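Local coordinates for protein ancestral D-type dye decolorizing peroxidase (Geotrichum candidum, PDB 7ANV) that probably uses hydrogen peroxide and a bound haem to oxidise dyes and related substrates, at residues Q256-P259 / E260-F264; N275-T278 / P279-S283; G404-F407 / I408-W412. All coordinates share one frame; numbering follows the deposited sequence.

In the fold
Contact 1 (256-264), contact 2 (275-283) and contact 3 (404-412) follow one another along the chain, and each covers the start of a helix. Contacts 1 and 2 sit on helices 258-267 and 279-291, neighbours in sequence, with centres about 19 Å apart. Contact 1 begins on the last residue of strand 247-256, and contact 3 follows strand 391-398; the two strands are antiparallel partners in one four-stranded sheet. Their centres are about 24 Å apart, yet both touch the haem, so helix starts that follow neighbouring strands contribute residues to one cofactor pocket. Contact 2, about 34 Å from contact 3 centre to centre, is plain surface structure away from the cofactor.

Contact 1 of 3, residues Q256-P259 / E260-F264; sequences QLVP and EFNKF. With HEM (protoporphyrin IX containing Fe), chain B.
Leu257 and Glu260 meet where strand 247-256 gives way to helix 258-267. The chain of Glu260 bends at its second torsion (chi2 86°), which folds the carboxylate back over the start of the helix and brings OE1 to 3.3 Å from Leu257 CB. Glu260 OE1 also lies 3.4 Å from Pro259 CD and is hydrogen-bonded to Thr386, so the glutamate is tied down beside the first turn. Pro259 suits this place, since a proline in the first turn of a helix gives up no backbone N-H that the helix would need.

The tight part is the backbone of that turn and its buried side. Phe261 N bonds Leu257 O, Asn262 N bonds Val258 O at 2.9 Å, and Lys263 N bonds Pro259 O at 2.8 Å. Phe261 has CG anti to its own N (chi1 180°), which carries the ring away from the first turn and into an aromatic cluster, stacked on Phe195 and edge-to-face with Phe465. The looser side holds the partly exposed polar residues. Asn262 lies alongside Val258, Asn262 ND2 being 3.8 Å from Val258 CG1, and Lys263 reaches on to a salt bridge with Glu267.

Gln256, last residue of the strand, turns instead to the cofactor: its NE2 stands 3.6 Å from the haem methyl CMB and is hydrogen-bonded to Glu193, while its CD comes to 3.6 Å from the vinyl carbon CBB. The arrangement is that of a helix N-terminus with Leu257 as N-cap, joined directly to a strand whose last residue lines the haem pocket.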
loop_
_atom_site.group_PDB
_atom_site.type_symbol
_atom_site.label_atom_id
_atom_site.label_comp_id
_atom_site.label_asym_id
_atom_site.label_seq_id
_atom_site.Cartn_x
_atom_site.Cartn_y
_atom_site.Cartn_z
ATOM N N GLN A 256 1.583 -2.075 -13.412
ATOM C CA GLN A 256 1.381 -0.705 -13.929
ATOM C C GLN A 256 1.686 -0.654 -15.423
ATOM O O GLN A 256 2.673 -1.244 -15.851
ATOM C CB GLN A 256 2.228 0.287 -13.140
ATOM C CG GLN A 256 1.697 0.458 -11.723
ATOM C CD GLN A 256 2.621 1.284 -10.879
ATOM O OE1 GLN A 256 3.399 0.785 -10.067
ATOM N NE2 GLN A 256 2.517 2.584 -11.058
ATOM N N LEU A 257 0.822 0.037 -16.168
ATOM C CA LEU A 257 0.949 0.211 -17.634
ATOM C C LEU A 257 1.411 1.655 -17.856
ATOM O O LEU A 257 0.575 2.574 -17.978
ATOM C CB LEU A 257 -0.415 -0.063 -18.274
ATOM C CG LEU A 257 -0.977 -1.461 -18.021
ATOM C CD1 LEU A 257 -2.302 -1.612 -18.770
ATOM C CD2 LEU A 257 -0.002 -2.542 -18.411
ATOM N N VAL A 258 2.731 1.855 -17.788
ATOM C CA VAL A 258 3.343 3.204 -17.696
ATOM C C VAL A 258 3.206 3.952 -19.020
ATOM O O VAL A 258 2.676 5.076 -19.059
ATOM C CB VAL A 258 4.772 3.110 -17.131
ATOM C CG1 VAL A 258 5.442 4.468 -17.068
ATOM C CG2 VAL A 258 4.714 2.500 -15.733
ATOM N N PRO A 259 3.564 3.369 -20.173
ATOM C CA PRO A 259 3.393 4.095 -21.433
ATOM C C PRO A 259 1.923 4.446 -21.699
ATOM O O PRO A 259 1.660 5.546 -22.226
ATOM C CB PRO A 259 3.926 3.109 -22.490
ATOM C CG PRO A 259 4.809 2.195 -21.721
ATOM C CD PRO A 259 4.202 2.060 -20.342
ATOM N N GLU A 260 1.015 3.553 -21.288
ATOM C CA GLU A 260 -0.454 3.747 -21.441
ATOM C C GLU A 260 -0.916 4.919 -20.559
ATOM O O GLU A 260 -1.661 5.787 -21.041
ATOM C CB GLU A 260 -1.176 2.428 -21.159
ATOM C CG GLU A 260 -0.930 1.374 -22.206
ATOM C CD GLU A 260 0.302 0.509 -22.035
ATOM O OE1 GLU A 260 1.131 0.779 -21.106
ATOM O OE2 GLU A 260 0.385 -0.502 -22.757
ATOM N N PHE A 261 -0.445 4.997 -19.318
ATOM C CA PHE A 261 -0.734 6.144 -18.426
ATOM C C PHE A 261 -0.230 7.432 -19.091
ATOM O O PHE A 261 -0.942 8.476 -19.165
ATOM C CB PHE A 261 -0.095 5.878 -17.063
ATOM C CG PHE A 261 -0.314 6.971 -16.063
ATOM C CD1 PHE A 261 -1.484 7.022 -15.330
ATOM C CD2 PHE A 261 0.658 7.913 -15.822
ATOM C CE1 PHE A 261 -1.686 8.036 -14.414
ATOM C CE2 PHE A 261 0.462 8.913 -14.890
ATOM C CZ PHE A 261 -0.704 8.960 -14.174
ATOM N N ASN A 262 1.013 7.387 -19.563
ATOM C CA ASN A 262 1.657 8.575 -20.177
ATOM C C ASN A 262 0.861 9.003 -21.413
ATOM O O ASN A 262 0.704 10.210 -21.630
ATOM C CB ASN A 262 3.133 8.298 -20.464
ATOM C CG ASN A 262 3.956 8.420 -19.205
ATOM O OD1 ASN A 262 3.615 9.229 -18.332
ATOM N ND2 ASN A 262 5.031 7.659 -19.131
ATOM N N LYS A 263 0.412 8.043 -22.217
ATOM C CA LYS A 263 -0.369 8.325 -23.444
ATOM C C LYS A 263 -1.650 9.055 -23.054
ATOM O O LYS A 263 -2.019 10.013 -23.728
ATOM C CB LYS A 263 -0.690 7.013 -24.153
ATOM C CG LYS A 263 -1.449 7.127 -25.456
ATOM C CD LYS A 263 -1.671 5.726 -26.060
ATOM C CE LYS A 263 -2.212 5.725 -27.473
ATOM N NZ LYS A 263 -3.672 5.971 -27.492
ATOM N N PHE A 264 -2.309 8.615 -21.992
ATOM C CA PHE A 264 -3.536 9.273 -21.509
ATOM C C PHE A 264 -3.244 10.737 -21.132
ATOM O O PHE A 264 -4.025 11.650 -21.502
ATOM C CB PHE A 264 -4.100 8.446 -20.365
ATOM C CG PHE A 264 -5.400 9.006 -19.881
ATOM C CD1 PHE A 264 -6.530 8.899 -20.669
ATOM C CD2 PHE A 264 -5.457 9.742 -18.723
ATOM C CE1 PHE A 264 -7.724 9.449 -20.242
ATOM C CE2 PHE A 264 -6.658 10.251 -18.277
ATOM C CZ PHE A 264 -7.783 10.121 -19.053
HETATM C CHA HEM B . -0.551 7.706 -1.451
HETATM C CHB HEM B . 0.561 5.864 -5.792
HETATM C CHC HEM B . -2.123 1.895 -4.748
HETATM C CHD HEM B . -3.506 3.987 -0.601
HETATM C C1A HEM B . -0.015 7.527 -2.714
HETATM C C2A HEM B . 0.855 8.440 -3.358
HETATM C C3A HEM B . 1.157 7.940 -4.585
HETATM C C4A HEM B . 0.494 6.686 -4.695
HETATM C CMA HEM B . 2.073 8.554 -5.632
HETATM C CAA HEM B . 1.312 9.793 -2.823
HETATM C CBA HEM B . 2.433 9.743 -1.800
HETATM C CGA HEM B . 1.986 9.964 -0.383
HETATM O O1A HEM B . 1.103 10.766 -0.026
HETATM O O2A HEM B . 2.547 9.342 0.461
HETATM C C1B HEM B . -0.083 4.615 -5.868
HETATM C C2B HEM B . 0.054 3.717 -6.974
HETATM C C3B HEM B . -0.669 2.595 -6.695
HETATM C C4B HEM B . -1.274 2.822 -5.353
HETATM C CMB HEM B . 0.845 3.959 -8.230
HETATM C CAB HEM B . -0.843 1.337 -7.458
HETATM C CBB HEM B . 0.012 0.875 -8.404
HETATM C C1C HEM B . -2.770 2.124 -3.524
HETATM C C2C HEM B . -3.713 1.283 -2.913
HETATM C C3C HEM B . -4.120 1.913 -1.751
HETATM C C4C HEM B . -3.400 3.134 -1.659
HETATM C CMC HEM B . -4.179 -0.060 -3.459
HETATM C CAC HEM B . -5.099 1.515 -0.736
HETATM C CBC HEM B . -6.089 0.671 -0.987
HETATM C C1D HEM B . -2.741 5.148 -0.499
HETATM C C2D HEM B . -2.824 5.979 0.714
HETATM C C3D HEM B . -2.009 7.024 0.457
HETATM C C4D HEM B . -1.443 6.815 -0.895
HETATM C CMD HEM B . -3.619 5.775 2.000
HETATM C CAD HEM B . -1.720 8.184 1.386
HETATM C CBD HEM B . -2.788 9.290 1.315
HETATM C CGD HEM B . -2.548 10.355 2.343
HETATM O O1D HEM B . -2.617 11.542 1.935
HETATM O O2D HEM B . -2.339 10.076 3.552
HETATM N NA HEM B . -0.229 6.435 -3.545
HETATM N NB HEM B . -0.856 4.035 -4.935
HETATM N NC HEM B . -2.617 3.273 -2.779
HETATM N ND HEM B . -1.946 5.684 -1.457
HETATM FE FE HEM B . -1.450 4.932 -3.162
#

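Contact 2 of 3, residues N275-T278 / P279-S283; sequences NNLT and PEEGS
The backbone comes in extended through Leu277 and Thr278, then turns into helix 279-291 at Pro279, and the first turn is fastened by Gly282 N to Thr278 O at 2.9 Å. Thr278, the N-cap, and Glu281 close a capping box at this helix start. Proline fits the first helical position, where no N-H is needed for a helix bond.

Two reciprocal bonds make the box. Thr278 OG1 stands between its own N and carbonyl carbon (chi1 72°), from where it accepts the N-H of Glu281, with 3.0 Å between Thr278 OG1 and Glu281 N. Glu281 returns the grip: its chain, extended beyond CG, crosses the threonine obliquely and takes Thr278 N-H on OE1. Threonine and glutamate suit these two places because each offers a side-chain oxygen to the other's backbone N-H. An alanine at Glu281 is likely to leave Thr278 N without this acceptor and let the chain before the helix move more freely.

Leu277 packs beside the first turn, with CD1 4.1 Å from Gly282 CA, and also touches Leu272. In the bond from Thr278 N, at 3.0 Å, Glu281 OE1 uses its anti lone pair, and the N-H...O angle is 165°.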
loop_
_atom_site.group_PDB
_atom_site.type_symbol
_atom_site.label_atom_id
_atom_site.label_comp_id
_atom_site.label_asym_id
_atom_site.label_seq_id
_atom_site.Cartn_x
_atom_site.Cartn_y
_atom_site.Cartn_z
ATOM N N ASN A 275 -5.188 30.020 -22.380
ATOM C CA ASN A 275 -4.439 29.082 -23.249
ATOM C C ASN A 275 -2.931 29.343 -23.110
ATOM O O ASN A 275 -2.208 29.210 -24.113
ATOM C CB ASN A 275 -4.898 29.165 -24.710
ATOM C CG ASN A 275 -4.365 28.013 -25.546
ATOM O OD1 ASN A 275 -4.174 26.908 -25.050
ATOM N ND2 ASN A 275 -4.136 28.246 -26.830
ATOM N N ASN A 276 -2.438 29.598 -21.901
ATOM C CA ASN A 276 -1.008 29.877 -21.650
ATOM C C ASN A 276 -0.185 28.579 -21.560
ATOM O O ASN A 276 0.981 28.633 -21.961
ATOM C CB ASN A 276 -0.819 30.663 -20.362
ATOM C CG ASN A 276 -1.452 32.037 -20.420
ATOM O OD1 ASN A 276 -1.564 32.676 -21.477
ATOM N ND2 ASN A 276 -1.878 32.516 -19.266
ATOM N N LEU A 277 -0.720 27.499 -20.986
ATOM C CA LEU A 277 0.047 26.243 -20.793
ATOM C C LEU A 277 0.391 25.649 -22.152
ATOM O O LEU A 277 -0.488 25.538 -23.011
ATOM C CB LEU A 277 -0.747 25.209 -19.999
ATOM C CG LEU A 277 -1.073 25.606 -18.571
ATOM C CD1 LEU A 277 -1.555 24.421 -17.767
ATOM C CD2 LEU A 277 0.125 26.210 -17.913
ATOM N N THR A 278 1.601 25.149 -22.263
ATOM C CA THR A 278 1.942 24.249 -23.386
ATOM C C THR A 278 1.152 22.953 -23.198
ATOM O O THR A 278 0.701 22.624 -22.090
ATOM C CB THR A 278 3.464 24.040 -23.437
ATOM O OG1 THR A 278 3.800 23.211 -22.334
ATOM C CG2 THR A 278 4.230 25.348 -23.391
ATOM N N PRO A 279 1.027 22.120 -24.253
ATOM C CA PRO A 279 0.470 20.769 -24.103
ATOM C C PRO A 279 1.231 19.956 -23.046
ATOM O O PRO A 279 0.588 19.259 -22.252
ATOM C CB PRO A 279 0.675 20.192 -25.508
ATOM C CG PRO A 279 0.635 21.391 -26.429
ATOM C CD PRO A 279 1.374 22.447 -25.646
ATOM N N GLU A 280 2.567 20.062 -23.032
ATOM C CA GLU A 280 3.399 19.373 -22.025
ATOM C C GLU A 280 2.973 19.819 -20.625
ATOM O O GLU A 280 2.818 18.938 -19.754
ATOM C CB GLU A 280 4.888 19.645 -22.249
ATOM C CG GLU A 280 5.413 19.080 -23.560
ATOM C CD GLU A 280 5.090 19.808 -24.875
ATOM O OE1 GLU A 280 4.556 20.999 -24.907
ATOM O OE2 GLU A 280 5.377 19.159 -25.924
ATOM N N GLU A 281 2.804 21.126 -20.400
ATOM C CA GLU A 281 2.410 21.611 -19.045
ATOM C C GLU A 281 0.982 21.166 -18.702
ATOM O O GLU A 281 0.718 20.800 -17.513
ATOM C CB GLU A 281 2.547 23.119 -18.933
ATOM C CG GLU A 281 3.989 23.599 -18.908
ATOM C CD GLU A 281 4.078 25.110 -19.087
ATOM O OE1 GLU A 281 3.328 25.677 -19.912
ATOM O OE2 GLU A 281 4.907 25.714 -18.400
ATOM N N GLY A 282 0.089 21.177 -19.679
ATOM C CA GLY A 282 -1.300 20.721 -19.471
ATOM C C GLY A 282 -1.350 19.263 -19.052
ATOM O O GLY A 282 -2.149 18.918 -18.179
ATOM N N SER A 283 -0.542 18.418 -19.694
ATOM C CA SER A 283 -0.475 16.953 -19.416
ATOM C C SER A 283 0.140 16.719 -18.033
ATOM O O SER A 283 -0.378 15.855 -17.283
ATOM C CB SER A 283 0.268 16.259 -20.527
ATOM O OG SER A 283 -0.496 16.329 -21.742
#

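Contact 3 of 3, residues G404-F407 / I408-W412; sequences GFQF and IQKSW. With HEM (protoporphyrin IX containing Fe), chain B.
The ring of Phe407 carries Ser411 over one face and turns an edge toward Trp412. Ser411 CB makes a CH-pi contact, 3.7 Å from the Phe407 ring centroid and close to the ring normal, while OG stands over the rim of the same face. The other pair is T-shaped: the edge of Phe407 points at the face of the indole, with centroids of the phenyl and five-membered rings 5.2 Å apart and planes at 83°. Phe407 CG is roughly anti to the backbone N (chi1 -155°), which lays the ring beside the following turn, where the short side chain of Ser411 can sit over its face. Arg363 adds a cation-pi contact to this ring, and Phe418 stacks on Trp412.

In the same stretch the helix widens to a pi-type turn at 408-412: Phe407 O accepts Ser411 N at 2.8 Å and, weakly, Trp412 N. Gln406 and Lys410 run side by side; Asp111 forms a salt bridge with Lys410 NZ and a hydrogen bond with Gln406 NE2, so one carboxylate satisfies two neighbouring donors.

Apolar groups meet the haem vinyl carbon CBC, Phe405 through CD1 at 3.5 Å and Ile408 through CG2 at 3.9 Å. Helix 405-413 borders the haem edge that carries this vinyl group, with Phe405 touching Leu115 of helix 108-115, Tyr473 of strand 466-476, and Val250 and Arg252 of strand 247-256.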
loop_
_atom_site.group_PDB
_atom_site.type_symbol
_atom_site.label_atom_id
_atom_site.label_comp_id
_atom_site.label_asym_id
_atom_site.label_seq_id
_atom_site.Cartn_x
_atom_site.Cartn_y
_atom_site.Cartn_z
ATOM N N GLY A 404 -9.598 -0.599 7.088
ATOM C CA GLY A 404 -8.457 -0.033 6.355
ATOM C C GLY A 404 -8.505 -0.324 4.882
ATOM O O GLY A 404 -9.383 0.255 4.184
ATOM N N PHE A 405 -7.604 -1.176 4.405
ATOM C CA PHE A 405 -7.463 -1.501 2.970
ATOM C C PHE A 405 -8.849 -1.673 2.310
ATOM O O PHE A 405 -9.100 -1.072 1.262
ATOM C CB PHE A 405 -6.641 -2.767 2.757
ATOM C CG PHE A 405 -6.697 -3.232 1.336
ATOM C CD1 PHE A 405 -6.028 -2.556 0.340
ATOM C CD2 PHE A 405 -7.462 -4.320 0.980
ATOM C CE1 PHE A 405 -6.091 -2.978 -0.974
ATOM C CE2 PHE A 405 -7.492 -4.760 -0.326
ATOM C CZ PHE A 405 -6.837 -4.071 -1.317
ATOM N N GLN A 406 -9.703 -2.534 2.843
ATOM C CA GLN A 406 -10.980 -2.866 2.144
ATOM C C GLN A 406 -11.877 -1.624 2.031
ATOM O O GLN A 406 -12.554 -1.448 1.003
ATOM C CB GLN A 406 -11.763 -3.947 2.859
ATOM C CG GLN A 406 -11.239 -5.354 2.626
ATOM C CD GLN A 406 -12.115 -6.352 3.340
ATOM O OE1 GLN A 406 -12.466 -6.171 4.497
ATOM N NE2 GLN A 406 -12.534 -7.402 2.651
ATOM N N PHE A 407 -11.952 -0.832 3.087
ATOM C CA PHE A 407 -12.827 0.358 3.124
ATOM C C PHE A 407 -12.316 1.375 2.106
ATOM O O PHE A 407 -13.090 1.937 1.320
ATOM C CB PHE A 407 -12.880 0.902 4.542
ATOM C CG PHE A 407 -14.144 1.675 4.791
ATOM C CD1 PHE A 407 -15.321 1.031 5.117
ATOM C CD2 PHE A 407 -14.162 3.048 4.631
ATOM C CE1 PHE A 407 -16.490 1.742 5.349
ATOM C CE2 PHE A 407 -15.342 3.763 4.847
ATOM C CZ PHE A 407 -16.499 3.109 5.171
ATOM N N ILE A 408 -11.009 1.643 2.141
ATOM C CA ILE A 408 -10.346 2.586 1.217
ATOM C C ILE A 408 -10.602 2.162 -0.212
ATOM O O ILE A 408 -11.065 3.025 -1.018
ATOM C CB ILE A 408 -8.856 2.714 1.529
ATOM C CG1 ILE A 408 -8.650 3.284 2.928
ATOM C CG2 ILE A 408 -8.198 3.570 0.452
ATOM C CD1 ILE A 408 -7.231 3.100 3.429
ATOM N N GLN A 409 -10.357 0.898 -0.542
ATOM C CA GLN A 409 -10.558 0.443 -1.928
ATOM C C GLN A 409 -12.041 0.535 -2.300
ATOM O O GLN A 409 -12.377 1.091 -3.353
ATOM C CB GLN A 409 -10.052 -0.975 -2.133
ATOM C CG GLN A 409 -10.216 -1.460 -3.555
ATOM C CD GLN A 409 -9.191 -0.840 -4.472
ATOM O OE1 GLN A 409 -7.964 -0.982 -4.294
ATOM N NE2 GLN A 409 -9.689 -0.134 -5.474
ATOM N N LYS A 410 -12.911 -0.054 -1.498
ATOM C CA LYS A 410 -14.285 -0.362 -1.937
ATOM C C LYS A 410 -15.268 0.779 -1.631
ATOM O O LYS A 410 -16.140 1.023 -2.485
ATOM C CB LYS A 410 -14.723 -1.682 -1.322
ATOM C CG LYS A 410 -13.894 -2.869 -1.785
ATOM C CD LYS A 410 -14.447 -4.199 -1.385
ATOM C CE LYS A 410 -14.070 -4.595 0.010
ATOM N NZ LYS A 410 -14.628 -5.914 0.354
ATOM N N SER A 411 -15.200 1.411 -0.466
ATOM C CA SER A 411 -16.113 2.517 -0.080
ATOM C C SER A 411 -15.687 3.867 -0.671
ATOM O O SER A 411 -16.555 4.722 -0.801
ATOM C CB SER A 411 -16.306 2.607 1.402
ATOM O OG SER A 411 -17.003 1.478 1.849
ATOM N N TRP A 412 -14.401 4.058 -0.970
ATOM C CA TRP A 412 -13.851 5.364 -1.366
ATOM C C TRP A 412 -13.369 5.305 -2.818
ATOM O O TRP A 412 -14.037 5.913 -3.682
ATOM C CB TRP A 412 -12.762 5.805 -0.369
ATOM C CG TRP A 412 -13.267 6.081 1.019
ATOM C CD1 TRP A 412 -14.560 6.220 1.415
ATOM C CD2 TRP A 412 -12.465 6.367 2.176
ATOM N NE1 TRP A 412 -14.624 6.521 2.758
ATOM C CE2 TRP A 412 -13.350 6.621 3.247
ATOM C CE3 TRP A 412 -11.088 6.401 2.432
ATOM C CZ2 TRP A 412 -12.898 6.909 4.533
ATOM C CZ3 TRP A 412 -10.642 6.690 3.704
ATOM C CH2 TRP A 412 -11.544 6.950 4.743
HETATM C CHA HEM B . -0.551 7.706 -1.451
HETATM C CHB HEM B . 0.561 5.864 -5.792
HETATM C CHC HEM B . -2.123 1.895 -4.748
HETATM C CHD HEM B . -3.506 3.987 -0.601
HETATM C C1A HEM B . -0.015 7.527 -2.714
HETATM C C2A HEM B . 0.855 8.440 -3.358
HETATM C C3A HEM B . 1.157 7.940 -4.585
HETATM C C4A HEM B . 0.494 6.686 -4.695
HETATM C CMA HEM B . 2.073 8.554 -5.632
HETATM C CAA HEM B . 1.312 9.793 -2.823
HETATM C CBA HEM B . 2.433 9.743 -1.800
HETATM C CGA HEM B . 1.986 9.964 -0.383
HETATM O O1A HEM B . 1.103 10.766 -0.026
HETATM O O2A HEM B . 2.547 9.342 0.461
HETATM C C1B HEM B . -0.083 4.615 -5.868
HETATM C C2B HEM B . 0.054 3.717 -6.974
HETATM C C3B HEM B . -0.669 2.595 -6.695
HETATM C C4B HEM B . -1.274 2.822 -5.353
HETATM C CMB HEM B . 0.845 3.959 -8.230
HETATM C CAB HEM B . -0.843 1.337 -7.458
HETATM C CBB HEM B . 0.012 0.875 -8.404
HETATM C C1C HEM B . -2.770 2.124 -3.524
HETATM C C2C HEM B . -3.713 1.283 -2.913
HETATM C C3C HEM B . -4.120 1.913 -1.751
HETATM C C4C HEM B . -3.400 3.134 -1.659
HETATM C CMC HEM B . -4.179 -0.060 -3.459
HETATM C CAC HEM B . -5.099 1.515 -0.736
HETATM C CBC HEM B . -6.089 0.671 -0.987
HETATM C C1D HEM B . -2.741 5.148 -0.499
HETATM C C2D HEM B . -2.824 5.979 0.714
HETATM C C3D HEM B . -2.009 7.024 0.457
HETATM C C4D HEM B . -1.443 6.815 -0.895
HETATM C CMD HEM B . -3.619 5.775 2.000
HETATM C CAD HEM B . -1.720 8.184 1.386
HETATM C CBD HEM B . -2.788 9.290 1.315
HETATM C CGD HEM B . -2.548 10.355 2.343
HETATM O O1D HEM B . -2.617 11.542 1.935
HETATM O O2D HEM B . -2.339 10.076 3.552
HETATM N NA HEM B . -0.229 6.435 -3.545
HETATM N NB HEM B . -0.856 4.035 -4.935
HETATM N NC HEM B . -2.617 3.273 -2.779
HETATM N ND HEM B . -1.946 5.684 -1.457
HETATM FE FE HEM B . -1.450 4.932 -3.162
#